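Local coordinates for SnoaL-like domain-containing protein (Agrobacterium tumefaciens str. C58, PDB 3DXO) that is uncharacterised but, as a SnoaL-like member of the NTF2 clan, is a putative isomerase with a helix-backed curved beta sheet, at residues B[6-11]-B[101-106]; B[22-27]-B[53-58]; B[46-51]-B[106-111]; B[84-87]-B[93-96]. All coordinates share one frame; numbering follows the deposited sequence.

Contact 1. Residues B[6-11]-B[101-106]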
loop_
_atom_site.group_PDB
_atom_site.type_symbol
_atom_site.label_atom_id
_atom_site.label_comp_id
_atom_site.label_asym_id
_atom_site.label_seq_id
_atom_site.Cartn_x
_atom_site.Cartn_y
_atom_site.Cartn_z
ATOM N N LEU B 6 -14.665 0.409 -4.997
ATOM C CA LEU B 6 -15.345 1.531 -4.347
ATOM C C LEU B 6 -16.137 0.980 -3.157
ATOM O O LEU B 6 -16.070 1.531 -2.025
ATOM C CB LEU B 6 -16.245 2.286 -5.330
ATOM C CG LEU B 6 -17.019 3.476 -4.754
ATOM C CD1 LEU B 6 -16.077 4.490 -4.085
ATOM C CD2 LEU B 6 -17.888 4.134 -5.830
ATOM N N THR B 7 -16.854 -0.117 -3.408
ATOM C CA THR B 7 -17.650 -0.776 -2.366
ATOM C C THR B 7 -16.758 -1.145 -1.162
ATOM O O THR B 7 -17.114 -0.910 -0.000
ATOM C CB THR B 7 -18.351 -2.037 -2.926
ATOM O OG1 THR B 7 -19.187 -1.655 -4.033
ATOM C CG2 THR B 7 -19.155 -2.746 -1.857
ATOM N N ILE B 8 -15.587 -1.695 -1.451
ATOM C CA ILE B 8 -14.684 -2.108 -0.390
ATOM C C ILE B 8 -14.250 -0.876 0.415
ATOM O O ILE B 8 -14.310 -0.900 1.655
ATOM C CB ILE B 8 -13.493 -2.913 -0.952
ATOM C CG1 ILE B 8 -14.014 -4.220 -1.592
ATOM C CG2 ILE B 8 -12.491 -3.223 0.148
ATOM C CD1 ILE B 8 -13.037 -4.939 -2.538
ATOM N N ALA B 9 -13.889 0.210 -0.285
ATOM C CA ALA B 9 -13.459 1.435 0.387
ATOM C C ALA B 9 -14.605 1.961 1.260
ATOM O O ALA B 9 -14.414 2.291 2.443
ATOM C CB ALA B 9 -13.025 2.463 -0.616
ATOM N N GLN B 10 -15.808 1.968 0.698
ATOM C CA GLN B 10 -16.991 2.450 1.431
ATOM C C GLN B 10 -17.343 1.620 2.621
ATOM O O GLN B 10 -17.676 2.177 3.632
ATOM C CB GLN B 10 -18.213 2.524 0.532
ATOM C CG GLN B 10 -18.103 3.618 -0.502
ATOM C CD GLN B 10 -19.125 3.488 -1.568
ATOM O OE1 GLN B 10 -19.644 2.409 -1.809
ATOM N NE2 GLN B 10 -19.420 4.587 -2.234
ATOM N N THR B 11 -17.301 0.297 2.483
ATOM C CA THR B 11 -17.586 -0.640 3.585
ATOM C C THR B 11 -16.551 -0.458 4.690
ATOM O O THR B 11 -16.882 -0.473 5.879
ATOM C CB THR B 11 -17.535 -2.111 3.093
ATOM O OG1 THR B 11 -18.577 -2.333 2.140
ATOM C CG2 THR B 11 -17.692 -3.072 4.245
ATOM N N VAL B 101 -5.889 -2.592 1.273
ATOM C CA VAL B 101 -6.736 -3.621 1.871
ATOM C C VAL B 101 -6.692 -4.919 1.044
ATOM O O VAL B 101 -6.663 -4.867 -0.172
ATOM C CB VAL B 101 -8.189 -3.096 1.947
ATOM C CG1 VAL B 101 -9.133 -4.153 2.497
ATOM C CG2 VAL B 101 -8.234 -1.855 2.796
ATOM N N SER B 102 -6.681 -6.074 1.699
ATOM C CA SER B 102 -6.647 -7.357 1.007
ATOM C C SER B 102 -7.871 -8.164 1.387
ATOM O O SER B 102 -8.240 -8.244 2.563
ATOM C CB SER B 102 -5.440 -8.187 1.427
ATOM O OG SER B 102 -4.287 -7.395 1.563
ATOM N N LEU B 103 -8.484 -8.783 0.395
ATOM C CA LEU B 103 -9.612 -9.649 0.618
ATOM C C LEU B 103 -9.122 -11.073 0.565
ATOM O O LEU B 103 -8.214 -11.379 -0.193
ATOM C CB LEU B 103 -10.693 -9.390 -0.434
ATOM C CG LEU B 103 -11.794 -8.409 -0.016
ATOM C CD1 LEU B 103 -11.283 -7.118 0.663
ATOM C CD2 LEU B 103 -12.664 -8.087 -1.181
ATOM N N ASN B 104 -9.681 -11.940 1.396
ATOM C CA ASN B 104 -9.330 -13.350 1.339
ATOM C C ASN B 104 -10.200 -13.971 0.244
ATOM O O ASN B 104 -11.039 -13.285 -0.336
ATOM C CB ASN B 104 -9.492 -14.039 2.700
ATOM C CG ASN B 104 -10.910 -13.950 3.254
ATOM O OD1 ASN B 104 -11.868 -13.696 2.520
ATOM N ND2 ASN B 104 -11.042 -14.160 4.562
ATOM N N THR B 105 -10.027 -15.257 -0.039
ATOM C CA THR B 105 -10.787 -15.875 -1.119
ATOM C C THR B 105 -12.287 -15.956 -0.863
ATOM O O THR B 105 -13.019 -16.406 -1.717
ATOM C CB THR B 105 -10.272 -17.282 -1.453
ATOM O OG1 THR B 105 -10.468 -18.125 -0.317
ATOM C CG2 THR B 105 -8.785 -17.251 -1.849
ATOM N N GLU B 106 -12.755 -15.503 0.289
ATOM C CA GLU B 106 -14.187 -15.541 0.603
ATOM C C GLU B 106 -14.789 -14.143 0.677
ATOM O O GLU B 106 -15.834 -13.959 1.274
ATOM C CB GLU B 106 -14.372 -16.267 1.926
ATOM C CG GLU B 106 -13.561 -17.566 1.970
ATOM C CD GLU B 106 -13.685 -18.320 3.283
ATOM O OE1 GLU B 106 -14.205 -17.758 4.284
ATOM O OE2 GLU B 106 -13.239 -19.491 3.307
#
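No ring, amide or guanidinium face takes part where Ile-8 meets Leu-103 and Val-101; the only things to touch are aliphatic branches. Ile-8, on the helix, is the one residue of 6-11 that reaches the strand. Its delta branch does most of the work: Ile-8 CD1 comes tip to tip against Leu-103 CD2, at 3.4 Å. Ile-8 CG1 lies behind that meeting, 4.1 Å from the same Leu-103 CD2. The methyl CG2 covers a second spot, with Ile-8 CG2 4.1 Å from Leu-103 CD1 and 4.2 Å from Val-101 CG1. With CG1 beside the backbone N (chi1 -64°) and CD1 extended beyond it, Ile-8 spreads its two arms, the longer toward Leu-103 and the shorter toward both residues. The pairing sets helix 3-17 on the curved sheet, the helix-on-sheet layer of the NTF2-like alpha+beta cone. Ile-8 also touches Thr-80 of the adjacent strand 79-87, while Ala-9, pointing elsewhere, packs on Phe-82, Leu-69 and Pro-73. Beside Ile-8 the helix surface is polar: Thr-11 OG1 is 3.0 Å from Thr-7 O, approaching from above the carbonyl plane, and this oxygen also takes the backbone N of Thr-11. Just past Leu-103 the strand gives way to a turn. There Asn-104 OD1 accepts from the backbone N of Glu-106 at 3.0 Å, closing an Asx turn through a bent bond (145° at the hydrogen), and the same oxygen receives the backbone N of Arg-108.

Contact 2. Residues B[22-27]-B[53-58]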
loop_
_atom_site.group_PDB
_atom_site.type_symbol
_atom_site.label_atom_id
_atom_site.label_comp_id
_atom_site.label_asym_id
_atom_site.label_seq_id
_atom_site.Cartn_x
_atom_site.Cartn_y
_atom_site.Cartn_z
ATOM N N GLU B 22 -21.844 -1.170 19.162
ATOM C CA GLU B 22 -22.476 -2.431 18.803
ATOM C C GLU B 22 -22.671 -2.607 17.324
ATOM O O GLU B 22 -22.352 -3.644 16.789
ATOM C CB GLU B 22 -23.833 -2.501 19.415
ATOM C CG GLU B 22 -23.815 -2.963 20.795
ATOM C CD GLU B 22 -24.505 -4.289 20.887
ATOM O OE1 GLU B 22 -25.439 -4.520 20.043
ATOM O OE2 GLU B 22 -24.144 -5.077 21.814
ATOM N N ARG B 23 -23.222 -1.607 16.659
ATOM C CA ARG B 23 -23.404 -1.714 15.236
ATOM C C ARG B 23 -22.082 -1.958 14.543
ATOM O O ARG B 23 -22.018 -2.731 13.579
ATOM C CB ARG B 23 -24.062 -0.474 14.683
ATOM C CG ARG B 23 -25.494 -0.378 15.123
ATOM C CD ARG B 23 -26.192 0.790 14.463
ATOM N NE ARG B 23 -27.602 0.847 14.868
ATOM C CZ ARG B 23 -28.527 1.654 14.345
ATOM N NH1 ARG B 23 -28.243 2.435 13.303
ATOM N NH2 ARG B 23 -29.765 1.601 14.795
ATOM N N ARG B 24 -21.022 -1.345 15.061
ATOM C CA ARG B 24 -19.701 -1.522 14.493
ATOM C C ARG B 24 -19.189 -2.947 14.635
ATOM O O ARG B 24 -18.543 -3.445 13.721
ATOM C CB ARG B 24 -18.772 -0.587 15.163
ATOM C CG ARG B 24 -17.547 -0.218 14.340
ATOM C CD ARG B 24 -16.678 0.791 15.120
ATOM N NE ARG B 24 -17.591 1.539 15.991
ATOM C CZ ARG B 24 -17.270 2.532 16.767
ATOM N NH1 ARG B 24 -16.072 2.934 16.754
ATOM N NH2 ARG B 24 -18.159 3.143 17.512
ATOM N N ARG B 25 -19.458 -3.620 15.750
ATOM C CA ARG B 25 -19.018 -5.021 15.855
ATOM C C ARG B 25 -19.653 -5.827 14.753
ATOM O O ARG B 25 -19.004 -6.611 14.073
ATOM C CB ARG B 25 -19.364 -5.652 17.188
ATOM C CG ARG B 25 -18.638 -5.037 18.301
ATOM C CD ARG B 25 -18.918 -5.768 19.594
ATOM N NE ARG B 25 -18.551 -4.863 20.667
ATOM C CZ ARG B 25 -19.391 -4.198 21.458
ATOM N NH1 ARG B 25 -20.735 -4.386 21.429
ATOM N NH2 ARG B 25 -18.864 -3.365 22.359
ATOM N N HIS B 26 -20.937 -5.605 14.574
ATOM C CA HIS B 26 -21.735 -6.240 13.514
ATOM C C HIS B 26 -21.117 -5.965 12.144
ATOM O O HIS B 26 -20.988 -6.829 11.322
ATOM C CB HIS B 26 -23.213 -5.752 13.570
ATOM C CG HIS B 26 -23.978 -5.931 12.288
ATOM N ND1 HIS B 26 -24.479 -7.149 11.873
ATOM C CD2 HIS B 26 -24.339 -5.034 11.338
ATOM C CE1 HIS B 26 -25.089 -6.999 10.713
ATOM N NE2 HIS B 26 -25.025 -5.725 10.370
ATOM N N LEU B 27 -20.733 -4.723 11.905
ATOM C CA LEU B 27 -20.153 -4.354 10.610
ATOM C C LEU B 27 -18.795 -5.038 10.366
ATOM O O LEU B 27 -18.568 -5.571 9.293
ATOM C CB LEU B 27 -19.983 -2.825 10.480
ATOM C CG LEU B 27 -21.212 -1.896 10.453
ATOM C CD1 LEU B 27 -20.833 -0.409 10.410
ATOM C CD2 LEU B 27 -22.109 -2.273 9.290
ATOM N N ALA B 53 -12.345 -3.255 18.687
ATOM C CA ALA B 53 -11.849 -2.578 19.899
ATOM C C ALA B 53 -10.919 -1.415 19.504
ATOM O O ALA B 53 -11.102 -0.277 19.942
ATOM C CB ALA B 53 -11.158 -3.556 20.836
HETATM N N MSE B 54 -9.963 -1.698 18.623
HETATM C CA MSE B 54 -9.037 -0.681 18.125
HETATM C C MSE B 54 -9.764 0.555 17.581
HETATM O O MSE B 54 -9.447 1.668 17.970
HETATM C CB MSE B 54 -8.166 -1.283 17.030
HETATM C CG MSE B 54 -6.982 -0.476 16.619
HETATM SE SE MSE B 54 -6.271 -1.229 15.001
HETATM C CE MSE B 54 -7.655 -0.732 13.850
ATOM N N ILE B 55 -10.741 0.350 16.702
ATOM C CA ILE B 55 -11.483 1.463 16.119
ATOM C C ILE B 55 -12.196 2.262 17.201
ATOM O O ILE B 55 -12.207 3.469 17.189
ATOM C CB ILE B 55 -12.513 0.986 15.071
ATOM C CG1 ILE B 55 -11.796 0.342 13.870
ATOM C CG2 ILE B 55 -13.388 2.185 14.601
ATOM C CD1 ILE B 55 -12.678 -0.452 12.933
ATOM N N GLU B 56 -12.791 1.577 18.155
ATOM C CA GLU B 56 -13.451 2.253 19.244
ATOM C C GLU B 56 -12.483 3.090 20.070
ATOM O O GLU B 56 -12.833 4.206 20.455
ATOM C CB GLU B 56 -14.118 1.265 20.157
ATOM C CG GLU B 56 -14.795 1.958 21.334
ATOM C CD GLU B 56 -15.635 1.009 22.148
ATOM O OE1 GLU B 56 -16.246 0.108 21.563
ATOM O OE2 GLU B 56 -15.702 1.144 23.362
ATOM N N ALA B 57 -11.299 2.551 20.381
ATOM C CA ALA B 57 -10.290 3.293 21.148
ATOM C C ALA B 57 -9.861 4.545 20.368
ATOM O O ALA B 57 -9.744 5.622 20.941
ATOM C CB ALA B 57 -9.092 2.409 21.479
ATOM N N ALA B 58 -9.657 4.390 19.062
ATOM C CA ALA B 58 -9.258 5.480 18.167
ATOM C C ALA B 58 -10.266 6.628 18.208
ATOM O O ALA B 58 -9.919 7.800 18.384
ATOM C CB ALA B 58 -9.115 4.948 16.739
#
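The short helical segments carrying Arg-24 and Ile-55 run roughly antiparallel, 142° between their N-to-C directions, with axes 10.5 Å apart at closest approach. They belong to helices 21-31 and 47-61, two of the helices of the NTF2-like fold. Arg-24 does most of the bridging. CG anti to the backbone N (chi1 -155°) and an extended chi2 carry its CD to Ile-55; the bend at chi3 then turns the guanidinium along the helix surface. The methyl CG2 of Ile-55 receives them: it is 3.6 Å from Arg-24 CD and sits at the edge of the guanidinium, near its plane, 3.5 Å from Arg-24 NH1. Arg-24 NH1 also lies 3.7 Å from Glu-56 CA. Ile-55 packs on Trp-16 of helix 3-17 as well. No hydrogen bond crosses between the segments. Arg-24 NH1 lies close to Arg-59, a like charge, and bound PEG lies near the Arg-24 side chain. Arg-25 turns its charge to its own helix, where Arg-25 NH1 forms a salt bridge with Glu-22 OE2 at 3.5 Å. Arg-25 NH2 stays 4.4 Å from Glu-56 OE1, which stands off the flat of the guanidinium, an attraction of charges without a directed bond.

Contact 3. Residues B[46-51]-B[106-111]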
loop_
_atom_site.group_PDB
_atom_site.type_symbol
_atom_site.label_atom_id
_atom_site.label_comp_id
_atom_site.label_asym_id
_atom_site.label_seq_id
_atom_site.Cartn_x
_atom_site.Cartn_y
_atom_site.Cartn_z
ATOM N N GLU B 46 -5.581 -7.390 15.679
ATOM C CA GLU B 46 -5.866 -8.618 14.944
ATOM C C GLU B 46 -7.139 -9.275 15.431
ATOM O O GLU B 46 -7.439 -9.230 16.613
ATOM C CB GLU B 46 -4.681 -9.579 14.890
ATOM C CG GLU B 46 -4.480 -10.637 15.984
ATOM C CD GLU B 46 -3.247 -11.566 15.640
ATOM O OE1 GLU B 46 -2.609 -11.371 14.554
ATOM O OE2 GLU B 46 -2.899 -12.478 16.449
ATOM N N GLY B 47 -7.891 -9.857 14.492
ATOM C CA GLY B 47 -9.175 -10.484 14.771
ATOM C C GLY B 47 -10.298 -9.467 14.662
ATOM O O GLY B 47 -10.088 -8.249 14.736
ATOM N N GLN B 48 -11.501 -9.965 14.462
ATOM C CA GLN B 48 -12.668 -9.120 14.376
ATOM C C GLN B 48 -12.836 -8.312 15.648
ATOM O O GLN B 48 -13.041 -7.083 15.601
ATOM C CB GLN B 48 -13.891 -9.981 14.134
ATOM C CG GLN B 48 -13.910 -10.570 12.739
ATOM C CD GLN B 48 -14.898 -11.683 12.614
ATOM O OE1 GLN B 48 -15.335 -12.240 13.602
ATOM N NE2 GLN B 48 -15.235 -12.036 11.400
ATOM N N GLN B 49 -12.731 -9.004 16.784
ATOM C CA GLN B 49 -12.866 -8.368 18.104
ATOM C C GLN B 49 -11.865 -7.226 18.217
ATOM O O GLN B 49 -12.260 -6.077 18.383
ATOM C CB GLN B 49 -12.584 -9.357 19.239
ATOM C CG GLN B 49 -13.492 -10.563 19.318
ATOM C CD GLN B 49 -14.866 -10.258 19.931
ATOM O OE1 GLN B 49 -15.393 -9.134 19.809
ATOM N NE2 GLN B 49 -15.466 -11.275 20.576
ATOM N N GLY B 50 -10.579 -7.559 18.079
ATOM C CA GLY B 50 -9.476 -6.615 18.220
ATOM C C GLY B 50 -9.572 -5.368 17.373
ATOM O O GLY B 50 -9.288 -4.265 17.855
ATOM N N ILE B 51 -9.961 -5.545 16.111
ATOM C CA ILE B 51 -10.114 -4.420 15.207
ATOM C C ILE B 51 -11.299 -3.563 15.635
ATOM O O ILE B 51 -11.206 -2.331 15.653
ATOM C CB ILE B 51 -10.196 -4.882 13.762
ATOM C CG1 ILE B 51 -8.769 -5.250 13.328
ATOM C CG2 ILE B 51 -10.742 -3.791 12.914
ATOM C CD1 ILE B 51 -8.648 -5.788 11.949
ATOM N N GLU B 106 -12.755 -15.503 0.289
ATOM C CA GLU B 106 -14.187 -15.541 0.603
ATOM C C GLU B 106 -14.789 -14.143 0.677
ATOM O O GLU B 106 -15.834 -13.959 1.274
ATOM C CB GLU B 106 -14.372 -16.267 1.926
ATOM C CG GLU B 106 -13.561 -17.566 1.970
ATOM C CD GLU B 106 -13.685 -18.320 3.283
ATOM O OE1 GLU B 106 -14.205 -17.758 4.284
ATOM O OE2 GLU B 106 -13.239 -19.491 3.307
ATOM N N GLY B 107 -14.098 -13.169 0.082
ATOM C CA GLY B 107 -14.531 -11.778 0.032
ATOM C C GLY B 107 -14.395 -10.911 1.282
ATOM O O GLY B 107 -14.838 -9.768 1.268
ATOM N N ARG B 108 -13.788 -11.409 2.357
ATOM C CA ARG B 108 -13.708 -10.628 3.608
ATOM C C ARG B 108 -12.314 -10.085 3.845
ATOM O O ARG B 108 -11.337 -10.719 3.446
ATOM C CB ARG B 108 -14.213 -11.475 4.780
ATOM C CG ARG B 108 -15.712 -11.752 4.638
ATOM C CD ARG B 108 -16.253 -12.927 5.445
ATOM N NE ARG B 108 -16.134 -12.746 6.893
ATOM C CZ ARG B 108 -16.653 -13.570 7.804
ATOM N NH1 ARG B 108 -17.362 -14.632 7.433
ATOM N NH2 ARG B 108 -16.491 -13.338 9.094
ATOM N N ILE B 109 -12.228 -8.923 4.506
ATOM C CA ILE B 109 -10.937 -8.233 4.726
ATOM C C ILE B 109 -9.998 -9.015 5.657
ATOM O O ILE B 109 -10.301 -9.232 6.823
ATOM C CB ILE B 109 -11.126 -6.779 5.285
ATOM C CG1 ILE B 109 -12.022 -5.954 4.344
ATOM C CG2 ILE B 109 -9.787 -6.114 5.467
ATOM C CD1 ILE B 109 -12.284 -4.539 4.776
ATOM N N ASP B 110 -8.852 -9.437 5.133
ATOM C CA ASP B 110 -7.867 -10.209 5.928
ATOM C C ASP B 110 -6.585 -9.435 6.249
ATOM O O ASP B 110 -5.796 -9.860 7.082
ATOM C CB ASP B 110 -7.508 -11.547 5.252
ATOM C CG ASP B 110 -6.790 -11.385 3.915
ATOM O OD1 ASP B 110 -6.449 -10.268 3.500
ATOM O OD2 ASP B 110 -6.567 -12.416 3.269
ATOM N N ASN B 111 -6.377 -8.295 5.608
ATOM C CA ASN B 111 -5.145 -7.559 5.846
ATOM C C ASN B 111 -5.243 -6.087 5.454
ATOM O O ASN B 111 -5.718 -5.778 4.371
ATOM C CB ASN B 111 -4.007 -8.223 5.057
ATOM C CG ASN B 111 -2.641 -8.000 5.702
ATOM O OD1 ASN B 111 -2.532 -7.968 6.936
ATOM N ND2 ASN B 111 -1.596 -7.861 4.884
#
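Gln-48 and Arg-108 both leave the backbone with CG beside the N and anti to the carbonyl carbon (chi1 -71° and -67°), but their chains then differ. Gln-48 runs on extended and carries its amide straight out from the first turn of its helix; Arg-108 bends at chi3 (63°), swinging its guanidinium round to meet that amide. The two flat groups end nearly coplanar, with Gln-48 NE2 at the edge of the guanidinium, 2.9 Å from Arg-108 NH2. Both nitrogens are donors, so this is a close approach and not a hydrogen bond, and at 2.7 Å resolution little can rest on its length. What gathers the two groups is a shared acceptor: the backbone carbonyl of Trp-32 takes a hydrogen bond from Gln-48 NE2 and a weak one from Arg-108 NE. The contact is small, burying 57 Å² in all, and lies at the surface. Beyond it, Ile-109 begins the following strand and packs on Trp-32, Val-101 and Leu-103, while a classic bulge sets Asp-110 and Asn-111 together opposite Ser-102. Placed this way, Gln-48 and Arg-108 join the N-terminal turn of helix 47-61 to the entry of strand 109-117, with the short strand 32-33 between them and Ile-51 of the helix packing on Thr-36 and Tyr-38 of strand 36-39.

Contact 4. Residues B[84-87]-B[93-96]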
loop_
_atom_site.group_PDB
_atom_site.type_symbol
_atom_site.label_atom_id
_atom_site.label_comp_id
_atom_site.label_asym_id
_atom_site.label_seq_id
_atom_site.Cartn_x
_atom_site.Cartn_y
_atom_site.Cartn_z
ATOM N N TRP B 84 -8.298 8.792 2.233
ATOM C CA TRP B 84 -9.351 9.463 2.971
ATOM C C TRP B 84 -8.779 10.663 3.706
ATOM O O TRP B 84 -7.592 10.702 3.957
ATOM C CB TRP B 84 -9.989 8.490 3.981
ATOM C CG TRP B 84 -8.981 7.875 4.855
ATOM C CD1 TRP B 84 -8.362 6.684 4.654
ATOM C CD2 TRP B 84 -8.404 8.437 6.054
ATOM N NE1 TRP B 84 -7.464 6.447 5.671
ATOM C CE2 TRP B 84 -7.458 7.511 6.533
ATOM C CE3 TRP B 84 -8.597 9.625 6.758
ATOM C CZ2 TRP B 84 -6.677 7.740 7.679
ATOM C CZ3 TRP B 84 -7.833 9.851 7.919
ATOM C CH2 TRP B 84 -6.887 8.905 8.361
ATOM N N ARG B 85 -9.647 11.604 4.066
ATOM C CA ARG B 85 -9.292 12.800 4.797
ATOM C C ARG B 85 -9.964 12.764 6.169
ATOM O O ARG B 85 -11.076 12.243 6.309
ATOM C CB ARG B 85 -9.800 14.034 4.039
ATOM C CG ARG B 85 -9.327 14.200 2.586
ATOM C CD ARG B 85 -7.810 14.162 2.471
ATOM N NE ARG B 85 -7.190 15.187 3.291
ATOM C CZ ARG B 85 -5.907 15.216 3.608
ATOM N NH1 ARG B 85 -5.100 14.266 3.173
ATOM N NH2 ARG B 85 -5.436 16.186 4.386
ATOM N N LEU B 86 -9.293 13.318 7.174
ATOM C CA LEU B 86 -9.827 13.383 8.526
ATOM C C LEU B 86 -10.451 14.742 8.713
ATOM O O LEU B 86 -9.745 15.744 8.680
ATOM C CB LEU B 86 -8.711 13.179 9.567
ATOM C CG LEU B 86 -9.036 13.102 11.066
ATOM C CD1 LEU B 86 -10.000 11.986 11.383
ATOM C CD2 LEU B 86 -7.753 12.934 11.839
ATOM N N ILE B 87 -11.776 14.761 8.918
ATOM C CA ILE B 87 -12.549 15.998 9.104
ATOM C C ILE B 87 -12.964 16.239 10.583
ATOM O O ILE B 87 -13.538 15.381 11.278
ATOM C CB ILE B 87 -13.780 16.059 8.152
ATOM C CG1 ILE B 87 -13.370 15.788 6.678
ATOM C CG2 ILE B 87 -14.487 17.402 8.282
ATOM C CD1 ILE B 87 -12.310 16.682 6.091
ATOM N N ASP B 93 -10.406 20.162 7.442
ATOM C CA ASP B 93 -9.579 19.055 6.978
ATOM C C ASP B 93 -8.245 19.198 7.724
ATOM O O ASP B 93 -7.461 20.089 7.442
ATOM C CB ASP B 93 -9.368 19.149 5.481
ATOM C CG ASP B 93 -8.720 17.920 4.887
ATOM O OD1 ASP B 93 -7.823 17.322 5.515
ATOM O OD2 ASP B 93 -9.096 17.583 3.741
ATOM N N VAL B 94 -8.008 18.294 8.661
ATOM C CA VAL B 94 -6.860 18.330 9.539
ATOM C C VAL B 94 -5.731 17.402 9.080
ATOM O O VAL B 94 -4.590 17.636 9.396
ATOM C CB VAL B 94 -7.323 17.965 10.978
ATOM C CG1 VAL B 94 -8.535 18.844 11.376
ATOM C CG2 VAL B 94 -7.699 16.490 11.090
ATOM N N ALA B 95 -6.046 16.375 8.308
ATOM C CA ALA B 95 -5.050 15.417 7.861
ATOM C C ALA B 95 -5.692 14.332 7.003
ATOM O O ALA B 95 -6.865 14.424 6.607
ATOM C CB ALA B 95 -4.356 14.787 9.053
ATOM N N GLY B 96 -4.923 13.289 6.706
ATOM C CA GLY B 96 -5.469 12.165 5.962
ATOM C C GLY B 96 -4.629 10.914 6.035
ATOM O O GLY B 96 -3.560 10.889 6.686
#
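Arg-85 and Asp-93 cross at about a right angle on one face of a beta hairpin, the antiparallel pair of strands 79-87 and 93-103 in the curved sheet of the NTF2-like fold. The arginine, bent at chi2 and chi3, folds back over the neighbouring strand and grips the carboxylate side-on in a salt bridge. Arg-85 NE lies 3.1 Å from both Asp-93 OD1 and OD2, meeting their syn lone pairs, and Arg-85 NH2 adds a bond to OD1 at 2.9 Å. OD1 accepts from both nitrogens. The two planes are tilted 37°, and NH2 meets OD1 from out of the carboxylate plane. One face of the same guanidinium rests over the backbone, above Ala-95 O and Gly-96, while NH1 bonds to Gly-118 O. On the other face of the sheet Trp-84 has its CG set between the backbone N and the carbonyl carbon (chi1 54°), which lays the indole against Gly-96: the glycine CA stands 4.3 Å from the six-membered ring centroid of Trp-84, an off-centre CH-pi contact. Gly-96 is thus held between a cationic plane and an aromatic one. The ring is fixed further by NE1 bonding to Asp-99 and by an edge-to-face contact with Phe-67. The side chains of Leu-86 and Val-94 meet obliquely, Leu-86 CD2 3.6 Å from Val-94 CG2. The backbone pattern fits a classic bulge, Val-94 and Ala-95 opposite Leu-86: Leu-86 N donates to Ala-95 O at 2.7 Å, and Leu-86 O accepts from Val-94 N at 3.1 Å.

In the fold
Strand 93-103 serves two contacts from its two ends: contact 4 at its start and contact 1 at its finish, with centres 21 Å apart on opposite sides of the chain's centre. Contact 3 continues from contact 1 across the hairpin turn; the two share Glu-106, and Ser-102 bonds through its backbone to Asp-110 and Asn-111. The centres of contacts 1 and 3 are 11 Å apart. Contacts 2 and 3 use the same helix, their centres 12 Å apart. No active site is established here. Bound PEG lies near the side chains of both Arg-24 (about 4 Å) and Trp-84 (about 3 Å), in contacts 2 and 4, whose centres are 20 Å apart; such a solvent component proves no binding site, though it may lie in a pocket.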